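Local atomic coordinates of uncharacterized ATP-binding protein MJ1010 (Methanocaldococcus jannaschii DSM 2661, PDB entry 3BJO), a protein that is of unknown function but probably binds ATP through another part of the full-length chain, the fragment here being its C-terminal domain, related to the helix-turn-helix superfamily. Residues P31-I42 / P66-V74; N49-K57 / V95-L103. All blocks are in the same frame, centred on the assembly; numbering follows the deposited sequence.

Contact 1 (P31-I42 / P66-V74); sequences PKVNIEEEIIEI and PKAVYVYLV
Ile42 and Tyr72 meet through two different first torsions. In Ile42, CG1 stands between the backbone N and the carbonyl carbon (chi1 59°), the crowded position for a branched residue, and the extended chain beyond it carries CD1 to 3.7 Å from Tyr72 CB, close to CG as well. In Tyr72, CG lies anti to the backbone N (chi1 178°), which swings the ring from the helix toward Pro31. Pro31 then lies over one face of that ring: its CG is 3.9 Å from the Tyr72 ring centroid, a CH-pi contact, while Pro31 CB comes to 3.4 Å from Tyr72 CE1. Proline suits this place because its rigid, slightly polarised ring CH groups can rest on the electron-rich face.

The rest of the hairpin, strands 32-35 and 38-41 joined by a type II' turn, lays its apolar side across helix 67-74, whose axis runs at 94° to strand 32-35. The small Ala68 lets the hairpin come near: Ile40 CG2 sits 3.6 Å from Ala68 CB, and the CG2 branch of Ile42 reaches the same methyl before meeting Val69 CG2 at 3.9 Å. Val33 straddles the Ala68 carbonyl oxygen with its two methyls; its CG1 also touches Val71 CG1 at 3.8 Å, and CG2 approaches Tyr72 CB. Ile35 extends CD1 to 3.8 Å from Ala68 CA, with Lys67 alongside.

On the outward side of the hairpin, Lys32 and Glu41 join in a salt bridge across the two strands. No hydrogen bond spans the segments, so hairpin and helix are held by the fit of branched aliphatic side chains round Ala68 and by the proline-tyrosine contact, an interface that depends on shape and on exclusion of water rather than on polar pairing.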
loop_
_atom_site.group_PDB
_atom_site.type_symbol
_atom_site.label_atom_id
_atom_site.label_comp_id
_atom_site.label_asym_id
_atom_site.label_seq_id
_atom_site.Cartn_x
_atom_site.Cartn_y
_atom_site.Cartn_z
ATOM N N PRO A 31 -13.257 3.830 3.916
ATOM C CA PRO A 31 -13.243 4.550 2.635
ATOM C C PRO A 31 -14.355 4.072 1.716
ATOM O O PRO A 31 -14.692 2.875 1.685
ATOM C CB PRO A 31 -11.878 4.185 2.028
ATOM C CG PRO A 31 -10.998 3.852 3.265
ATOM C CD PRO A 31 -11.952 3.195 4.222
ATOM N N LYS A 32 -14.906 5.019 0.973
ATOM C CA LYS A 32 -15.838 4.714 -0.110
ATOM C C LYS A 32 -15.069 4.875 -1.413
ATOM O O LYS A 32 -14.556 5.946 -1.728
ATOM C CB LYS A 32 -17.073 5.616 -0.015
ATOM C CG LYS A 32 -18.124 5.102 1.031
ATOM C CD LYS A 32 -18.992 6.252 1.599
ATOM C CE LYS A 32 -19.570 5.885 3.024
ATOM N NZ LYS A 32 -18.538 5.281 4.037
ATOM N N VAL A 33 -14.915 3.769 -2.125
ATOM C CA VAL A 33 -14.138 3.678 -3.368
ATOM C C VAL A 33 -15.053 3.752 -4.599
ATOM O O VAL A 33 -16.007 2.980 -4.734
ATOM C CB VAL A 33 -13.370 2.304 -3.413
ATOM C CG1 VAL A 33 -12.302 2.319 -4.496
ATOM C CG2 VAL A 33 -12.737 1.979 -2.041
ATOM N N ASN A 34 -14.737 4.672 -5.496
ATOM C CA ASN A 34 -15.462 4.864 -6.762
ATOM C C ASN A 34 -14.838 4.030 -7.881
ATOM O O ASN A 34 -13.648 4.178 -8.181
ATOM C CB ASN A 34 -15.420 6.351 -7.173
ATOM C CG ASN A 34 -16.274 7.243 -6.267
ATOM O OD1 ASN A 34 -16.933 6.771 -5.336
ATOM N ND2 ASN A 34 -16.286 8.533 -6.559
ATOM N N ILE A 35 -15.624 3.131 -8.464
ATOM C CA ILE A 35 -15.176 2.363 -9.627
ATOM C C ILE A 35 -16.272 2.489 -10.683
ATOM O O ILE A 35 -17.284 1.745 -10.668
ATOM C CB ILE A 35 -14.855 0.868 -9.281
ATOM C CG1 ILE A 35 -13.738 0.785 -8.232
ATOM C CG2 ILE A 35 -14.463 0.095 -10.560
ATOM C CD1 ILE A 35 -13.653 -0.537 -7.573
ATOM N N GLU A 36 -16.072 3.466 -11.581
ATOM C CA GLU A 36 -17.090 3.873 -12.526
ATOM C C GLU A 36 -18.348 4.181 -11.738
ATOM O O GLU A 36 -18.367 5.055 -10.890
ATOM C CB GLU A 36 -17.380 2.774 -13.564
ATOM C CG GLU A 36 -16.432 2.725 -14.763
ATOM C CD GLU A 36 -15.093 2.075 -14.415
ATOM O OE1 GLU A 36 -15.088 0.840 -14.108
ATOM O OE2 GLU A 36 -14.060 2.808 -14.474
ATOM N N GLU A 37 -19.381 3.398 -11.977
ATOM C CA GLU A 37 -20.661 3.678 -11.402
ATOM C C GLU A 37 -20.788 3.118 -9.984
ATOM O O GLU A 37 -21.687 3.525 -9.247
ATOM C CB GLU A 37 -21.746 3.194 -12.362
ATOM C CG GLU A 37 -21.825 4.132 -13.607
ATOM C CD GLU A 37 -22.184 3.432 -14.939
ATOM O OE1 GLU A 37 -23.086 2.527 -14.965
ATOM O OE2 GLU A 37 -21.561 3.821 -15.969
ATOM N N GLU A 38 -19.858 2.232 -9.601
ATOM C CA GLU A 38 -19.858 1.564 -8.293
ATOM C C GLU A 38 -19.304 2.453 -7.211
ATOM O O GLU A 38 -18.297 3.131 -7.398
ATOM C CB GLU A 38 -18.998 0.312 -8.302
ATOM C CG GLU A 38 -19.495 -0.830 -9.172
ATOM C CD GLU A 38 -18.512 -1.996 -9.194
ATOM O OE1 GLU A 38 -17.298 -1.785 -8.955
ATOM O OE2 GLU A 38 -18.935 -3.120 -9.503
ATOM N N ILE A 39 -19.952 2.401 -6.059
ATOM C CA ILE A 39 -19.411 2.986 -4.845
ATOM C C ILE A 39 -19.312 1.902 -3.772
ATOM O O ILE A 39 -20.319 1.360 -3.344
ATOM C CB ILE A 39 -20.272 4.143 -4.361
ATOM C CG1 ILE A 39 -20.283 5.260 -5.424
ATOM C CG2 ILE A 39 -19.746 4.640 -3.031
ATOM C CD1 ILE A 39 -21.478 6.211 -5.335
ATOM N N ILE A 40 -18.097 1.592 -3.353
ATOM C CA ILE A 40 -17.867 0.423 -2.505
ATOM C C ILE A 40 -17.109 0.791 -1.233
ATOM O O ILE A 40 -16.018 1.409 -1.259
ATOM C CB ILE A 40 -17.127 -0.719 -3.269
ATOM C CG1 ILE A 40 -18.000 -1.273 -4.415
ATOM C CG2 ILE A 40 -16.765 -1.853 -2.280
ATOM C CD1 ILE A 40 -17.221 -2.072 -5.481
ATOM N N GLU A 41 -17.701 0.398 -0.116
ATOM C CA GLU A 41 -17.121 0.670 1.173
ATOM C C GLU A 41 -16.188 -0.457 1.522
ATOM O O GLU A 41 -16.541 -1.644 1.372
ATOM C CB GLU A 41 -18.231 0.749 2.225
ATOM C CG GLU A 41 -17.783 1.231 3.584
ATOM C CD GLU A 41 -18.957 1.343 4.532
ATOM O OE1 GLU A 41 -19.413 2.486 4.782
ATOM O OE2 GLU A 41 -19.437 0.278 4.981
ATOM N N ILE A 42 -14.996 -0.085 1.976
ATOM C CA ILE A 42 -14.034 -1.051 2.484
ATOM C C ILE A 42 -13.592 -0.631 3.871
ATOM O O ILE A 42 -13.854 0.497 4.291
ATOM C CB ILE A 42 -12.757 -1.175 1.550
ATOM C CG1 ILE A 42 -12.039 0.171 1.408
ATOM C CG2 ILE A 42 -13.148 -1.736 0.161
ATOM C CD1 ILE A 42 -10.825 0.127 0.543
ATOM N N PRO A 66 -9.536 -7.901 -3.212
ATOM C CA PRO A 66 -10.688 -7.334 -3.876
ATOM C C PRO A 66 -10.293 -6.070 -4.621
ATOM O O PRO A 66 -9.545 -5.228 -4.088
ATOM C CB PRO A 66 -11.613 -6.928 -2.727
ATOM C CG PRO A 66 -11.169 -7.803 -1.555
ATOM C CD PRO A 66 -9.691 -7.927 -1.745
ATOM N N LYS A 67 -10.865 -5.950 -5.806
ATOM C CA LYS A 67 -10.637 -4.846 -6.674
ATOM C C LYS A 67 -10.842 -3.529 -5.932
ATOM O O LYS A 67 -9.996 -2.669 -6.029
ATOM C CB LYS A 67 -11.456 -4.942 -7.979
ATOM C CG LYS A 67 -11.161 -3.745 -8.946
ATOM C CD LYS A 67 -11.783 -3.945 -10.327
ATOM C CE LYS A 67 -11.353 -2.810 -11.271
ATOM N NZ LYS A 67 -12.039 -2.889 -12.567
ATOM N N ALA A 68 -11.914 -3.399 -5.151
ATOM C CA ALA A 68 -12.166 -2.141 -4.440
ATOM C C ALA A 68 -10.989 -1.804 -3.561
ATOM O O ALA A 68 -10.602 -0.651 -3.474
ATOM C CB ALA A 68 -13.403 -2.243 -3.583
ATOM N N VAL A 69 -10.432 -2.837 -2.908
ATOM C CA VAL A 69 -9.275 -2.650 -2.003
ATOM C C VAL A 69 -8.023 -2.229 -2.776
ATOM O O VAL A 69 -7.382 -1.234 -2.437
ATOM C CB VAL A 69 -8.973 -3.904 -1.148
ATOM C CG1 VAL A 69 -7.659 -3.665 -0.327
ATOM C CG2 VAL A 69 -10.143 -4.253 -0.254
ATOM N N TYR A 70 -7.661 -2.948 -3.844
ATOM C CA TYR A 70 -6.441 -2.524 -4.517
ATOM C C TYR A 70 -6.599 -1.222 -5.319
ATOM O O TYR A 70 -5.618 -0.483 -5.487
ATOM C CB TYR A 70 -5.745 -3.674 -5.294
ATOM C CG TYR A 70 -6.430 -4.177 -6.577
ATOM C CD1 TYR A 70 -6.999 -5.472 -6.640
ATOM C CD2 TYR A 70 -6.449 -3.392 -7.707
ATOM C CE1 TYR A 70 -7.595 -5.938 -7.835
ATOM C CE2 TYR A 70 -7.026 -3.829 -8.891
ATOM C CZ TYR A 70 -7.602 -5.086 -8.945
ATOM O OH TYR A 70 -8.182 -5.451 -10.109
ATOM N N VAL A 71 -7.797 -0.948 -5.853
ATOM C CA VAL A 71 -8.049 0.371 -6.488
ATOM C C VAL A 71 -7.805 1.525 -5.486
ATOM O O VAL A 71 -7.187 2.538 -5.830
ATOM C CB VAL A 71 -9.446 0.471 -7.080
ATOM C CG1 VAL A 71 -9.856 1.959 -7.331
ATOM C CG2 VAL A 71 -9.501 -0.316 -8.396
ATOM N N TYR A 72 -8.287 1.357 -4.251
ATOM C CA TYR A 72 -8.037 2.362 -3.212
ATOM C C TYR A 72 -6.531 2.516 -2.999
ATOM O O TYR A 72 -6.029 3.630 -2.937
ATOM C CB TYR A 72 -8.777 1.967 -1.905
ATOM C CG TYR A 72 -8.559 2.910 -0.723
ATOM C CD1 TYR A 72 -9.196 4.143 -0.656
ATOM C CD2 TYR A 72 -7.693 2.566 0.311
ATOM C CE1 TYR A 72 -8.974 5.024 0.448
ATOM C CE2 TYR A 72 -7.466 3.431 1.394
ATOM C CZ TYR A 72 -8.115 4.643 1.441
ATOM O OH TYR A 72 -7.856 5.475 2.494
ATOM N N LEU A 73 -5.808 1.391 -2.919
ATOM C CA LEU A 73 -4.374 1.415 -2.576
ATOM C C LEU A 73 -3.526 1.995 -3.730
ATOM O O LEU A 73 -2.472 2.569 -3.509
ATOM C CB LEU A 73 -3.893 -0.002 -2.245
ATOM C CG LEU A 73 -4.404 -0.626 -0.923
ATOM C CD1 LEU A 73 -4.052 -2.122 -0.851
ATOM C CD2 LEU A 73 -3.750 0.084 0.232
ATOM N N VAL A 74 -4.017 1.845 -4.964
ATOM C CA VAL A 74 -3.404 2.500 -6.111
ATOM C C VAL A 74 -3.738 3.992 -6.083
ATOM O O VAL A 74 -2.859 4.814 -6.219
ATOM C CB VAL A 74 -3.823 1.822 -7.463
ATOM C CG1 VAL A 74 -3.240 2.616 -8.689
ATOM C CG2 VAL A 74 -3.333 0.373 -7.472
#

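Contact 2 (N49-K57 / V95-L103); sequences NALKLFKGK and VWNAIKRVL
Lys55 reaches across to Leu103, the last residue of the chain, and its course can be followed atom by atom. CB leads to CG, which passes at 4.1 Å from both Ile99 O and Ile99 CG2. CD runs on beside the end of the chain, 4.1 Å from Leu103 CB, and the bend at chi3 (75°) turns CE to the terminal carboxylate, 3.3 Å from Leu103 OXT. At the tip, NZ donates to Leu103 O at 3.1 Å, tilted 31° from the carboxylate plane, and forms a longer salt bridge with OXT. A long, flexible lysine can thus lay methylenes on apolar neighbours and still bring its charge to the C terminus.

Beside this pair, Leu51 CB packs tightly on Leu103 CD2, and the Leu51 and Ile99 side chains cross at about a right angle, CD2 of Leu51 meeting CD1 of Ile99. At the other end of the contact, Trp96 NE1 gives a short hydrogen bond of 2.7 Å to Phe54 O, in the carbonyl plane though bent, with an N-H...O angle of 140°, while Lys100 CD lies over the centre of the indole. A phenylalanine here, having no ring N-H, would probably leave the Phe54 carbonyl without its mate and the turn after helix 44-52 less firmly tied to helix 93-102.

Helix 93-102 thus lies between two neighbours: Ala98 and Arg101 touch helix 3-24, whereas Ile99 and Trp96 meet the end of helix 44-52 and the residues after it. Phe54, Val95 and Trp96 all touch Pro90 of strand 87-90, and Leu51 also packs on Leu73 of helix 67-75.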
loop_
_atom_site.group_PDB
_atom_site.type_symbol
_atom_site.label_atom_id
_atom_site.label_comp_id
_atom_site.label_asym_id
_atom_site.label_seq_id
_atom_site.Cartn_x
_atom_site.Cartn_y
_atom_site.Cartn_z
ATOM N N ASN A 49 -4.982 -6.652 5.499
ATOM C CA ASN A 49 -4.838 -7.981 4.896
ATOM C C ASN A 49 -4.159 -7.986 3.520
ATOM O O ASN A 49 -3.295 -8.806 3.290
ATOM C CB ASN A 49 -6.184 -8.748 4.910
ATOM C CG ASN A 49 -6.561 -9.190 6.327
ATOM O OD1 ASN A 49 -5.759 -9.056 7.255
ATOM N ND2 ASN A 49 -7.760 -9.713 6.498
ATOM N N ALA A 50 -4.510 -7.036 2.636
ATOM C CA ALA A 50 -3.931 -7.013 1.314
ATOM C C ALA A 50 -2.451 -6.634 1.412
ATOM O O ALA A 50 -1.581 -7.214 0.739
ATOM C CB ALA A 50 -4.668 -5.960 0.440
ATOM N N LEU A 51 -2.167 -5.623 2.215
ATOM C CA LEU A 51 -0.780 -5.122 2.319
ATOM C C LEU A 51 0.137 -6.157 2.969
ATOM O O LEU A 51 1.324 -6.241 2.663
ATOM C CB LEU A 51 -0.773 -3.829 3.119
ATOM C CG LEU A 51 -1.275 -2.610 2.339
ATOM C CD1 LEU A 51 -1.313 -1.337 3.264
ATOM C CD2 LEU A 51 -0.423 -2.310 1.117
ATOM N N LYS A 52 -0.420 -6.948 3.882
ATOM C CA LYS A 52 0.392 -7.922 4.576
ATOM C C LYS A 52 0.940 -8.931 3.574
ATOM O O LYS A 52 1.991 -9.555 3.798
ATOM C CB LYS A 52 -0.396 -8.606 5.701
ATOM C CG LYS A 52 -0.201 -7.894 7.049
ATOM C CD LYS A 52 -1.284 -8.164 8.108
ATOM C CE LYS A 52 -1.439 -9.577 8.501
ATOM N NZ LYS A 52 -2.061 -9.733 9.889
ATOM N N LEU A 53 0.258 -9.053 2.442
ATOM C CA LEU A 53 0.671 -10.030 1.415
ATOM C C LEU A 53 2.057 -9.654 0.864
ATOM O O LEU A 53 2.830 -10.506 0.425
ATOM C CB LEU A 53 -0.354 -10.104 0.275
ATOM C CG LEU A 53 -1.687 -10.822 0.538
ATOM C CD1 LEU A 53 -2.646 -10.694 -0.692
ATOM C CD2 LEU A 53 -1.494 -12.318 0.892
ATOM N N PHE A 54 2.365 -8.369 0.918
ATOM C CA PHE A 54 3.612 -7.873 0.366
ATOM C C PHE A 54 4.771 -8.037 1.358
ATOM O O PHE A 54 5.907 -7.661 1.054
ATOM C CB PHE A 54 3.440 -6.388 0.016
ATOM C CG PHE A 54 2.537 -6.154 -1.188
ATOM C CD1 PHE A 54 3.078 -6.094 -2.482
ATOM C CD2 PHE A 54 1.154 -6.059 -1.037
ATOM C CE1 PHE A 54 2.232 -5.920 -3.625
ATOM C CE2 PHE A 54 0.306 -5.858 -2.170
ATOM C CZ PHE A 54 0.856 -5.784 -3.458
ATOM N N LYS A 55 4.510 -8.604 2.537
ATOM C CA LYS A 55 5.595 -8.785 3.518
ATOM C C LYS A 55 6.618 -9.797 3.029
ATOM O O LYS A 55 7.808 -9.612 3.227
ATOM C CB LYS A 55 5.071 -9.155 4.910
ATOM C CG LYS A 55 4.563 -7.916 5.704
ATOM C CD LYS A 55 3.795 -8.342 6.932
ATOM C CE LYS A 55 4.754 -8.828 7.998
ATOM N NZ LYS A 55 4.051 -9.577 9.048
ATOM N N GLY A 56 6.176 -10.836 2.347
ATOM C CA GLY A 56 7.116 -11.799 1.854
ATOM C C GLY A 56 7.329 -11.851 0.349
ATOM O O GLY A 56 8.001 -12.764 -0.133
ATOM N N LYS A 57 6.765 -10.902 -0.401
ATOM C CA LYS A 57 6.854 -10.954 -1.853
ATOM C C LYS A 57 6.591 -9.603 -2.461
ATOM O O LYS A 57 5.610 -8.955 -2.099
ATOM C CB LYS A 57 5.853 -11.956 -2.405
ATOM C CG LYS A 57 6.298 -12.555 -3.715
ATOM C CD LYS A 57 5.142 -13.337 -4.327
ATOM C CE LYS A 57 5.581 -14.098 -5.574
ATOM N NZ LYS A 57 6.458 -13.309 -6.484
ATOM N N VAL A 95 8.163 2.183 -0.004
ATOM C CA VAL A 95 6.839 1.709 0.359
ATOM C C VAL A 95 6.971 0.249 0.798
ATOM O O VAL A 95 6.454 -0.103 1.841
ATOM C CB VAL A 95 5.771 1.895 -0.782
ATOM C CG1 VAL A 95 4.460 1.262 -0.341
ATOM C CG2 VAL A 95 5.552 3.438 -1.138
ATOM N N TRP A 96 7.654 -0.594 0.005
ATOM C CA TRP A 96 7.859 -2.002 0.401
ATOM C C TRP A 96 8.466 -2.160 1.786
ATOM O O TRP A 96 7.958 -2.914 2.643
ATOM C CB TRP A 96 8.711 -2.752 -0.635
ATOM C CG TRP A 96 8.617 -4.255 -0.534
ATOM C CD1 TRP A 96 7.486 -5.014 -0.302
ATOM C CD2 TRP A 96 9.691 -5.184 -0.685
ATOM N NE1 TRP A 96 7.805 -6.364 -0.288
ATOM C CE2 TRP A 96 9.144 -6.498 -0.520
ATOM C CE3 TRP A 96 11.069 -5.041 -0.944
ATOM C CZ2 TRP A 96 9.930 -7.667 -0.621
ATOM C CZ3 TRP A 96 11.854 -6.197 -1.012
ATOM C CH2 TRP A 96 11.281 -7.493 -0.852
ATOM N N ASN A 97 9.591 -1.472 2.001
ATOM C CA ASN A 97 10.246 -1.533 3.280
ATOM C C ASN A 97 9.277 -1.120 4.399
ATOM O O ASN A 97 9.227 -1.745 5.447
ATOM C CB ASN A 97 11.470 -0.623 3.307
ATOM C CG ASN A 97 12.172 -0.667 4.652
ATOM O OD1 ASN A 97 12.738 -1.705 5.038
ATOM N ND2 ASN A 97 12.048 0.435 5.424
ATOM N N ALA A 98 8.532 -0.038 4.193
ATOM C CA ALA A 98 7.605 0.428 5.226
ATOM C C ALA A 98 6.558 -0.670 5.569
ATOM O O ALA A 98 6.298 -0.991 6.746
ATOM C CB ALA A 98 6.963 1.720 4.751
ATOM N N ILE A 99 5.957 -1.279 4.551
ATOM C CA ILE A 99 5.043 -2.387 4.798
ATOM C C ILE A 99 5.682 -3.487 5.696
ATOM O O ILE A 99 5.076 -3.975 6.677
ATOM C CB ILE A 99 4.537 -3.018 3.461
ATOM C CG1 ILE A 99 3.617 -2.043 2.723
ATOM C CG2 ILE A 99 3.847 -4.408 3.704
ATOM C CD1 ILE A 99 3.463 -2.388 1.211
ATOM N N LYS A 100 6.901 -3.881 5.356
ATOM C CA LYS A 100 7.612 -4.953 6.069
ATOM C C LYS A 100 7.973 -4.546 7.517
ATOM O O LYS A 100 8.068 -5.387 8.404
ATOM C CB LYS A 100 8.909 -5.313 5.323
ATOM C CG LYS A 100 8.719 -5.870 3.887
ATOM C CD LYS A 100 10.066 -5.980 3.127
ATOM C CE LYS A 100 10.751 -7.317 3.377
ATOM N NZ LYS A 100 11.771 -7.651 2.322
ATOM N N ARG A 101 8.201 -3.254 7.726
ATOM C CA ARG A 101 8.537 -2.742 9.054
ATOM C C ARG A 101 7.308 -2.491 9.922
ATOM O O ARG A 101 7.384 -2.588 11.122
ATOM C CB ARG A 101 9.324 -1.435 8.931
ATOM C CG ARG A 101 10.801 -1.539 9.292
ATOM C CD ARG A 101 11.632 -2.194 8.228
ATOM N NE ARG A 101 11.707 -3.643 8.392
ATOM C CZ ARG A 101 12.106 -4.507 7.443
ATOM N NH1 ARG A 101 12.126 -5.815 7.714
ATOM N NH2 ARG A 101 12.460 -4.086 6.217
ATOM N N VAL A 102 6.181 -2.160 9.305
ATOM C CA VAL A 102 4.996 -1.660 10.036
ATOM C C VAL A 102 3.945 -2.767 10.200
ATOM O O VAL A 102 3.327 -2.866 11.245
ATOM C CB VAL A 102 4.389 -0.387 9.345
ATOM C CG1 VAL A 102 3.081 0.073 9.976
ATOM C CG2 VAL A 102 5.394 0.745 9.345
ATOM N N LEU A 103 3.761 -3.619 9.191
ATOM C CA LEU A 103 2.717 -4.660 9.262
ATOM C C LEU A 103 3.223 -6.020 9.691
ATOM O O LEU A 103 2.451 -7.006 9.835
ATOM C CB LEU A 103 2.000 -4.790 7.910
ATOM C CG LEU A 103 1.129 -3.560 7.648
ATOM C CD1 LEU A 103 1.954 -2.336 7.628
ATOM C CD2 LEU A 103 0.529 -3.700 6.322
ATOM O OXT LEU A 103 4.422 -6.169 9.862
#

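Overall arrangement
From its N terminus the chain runs through the long helix 3-24 into the hairpin 32-41, then helix 44-52. Contact 1 closes the first loop when helix 67-75 comes back against the hairpin. Before that return, the chain has already passed through 49-57, the first half of contact 2, which closes only at the end, after strands 79-82 and 87-90, when helix 93-102 arrives. The two loops therefore cross, and neither encloses the other. Their centres lie 20 Å apart on opposite sides of the chain's centre, yet they meet where Val69 and Leu73 pack on Ala50, so helix 44-52 links the hairpin end of the domain to its C-terminal helix.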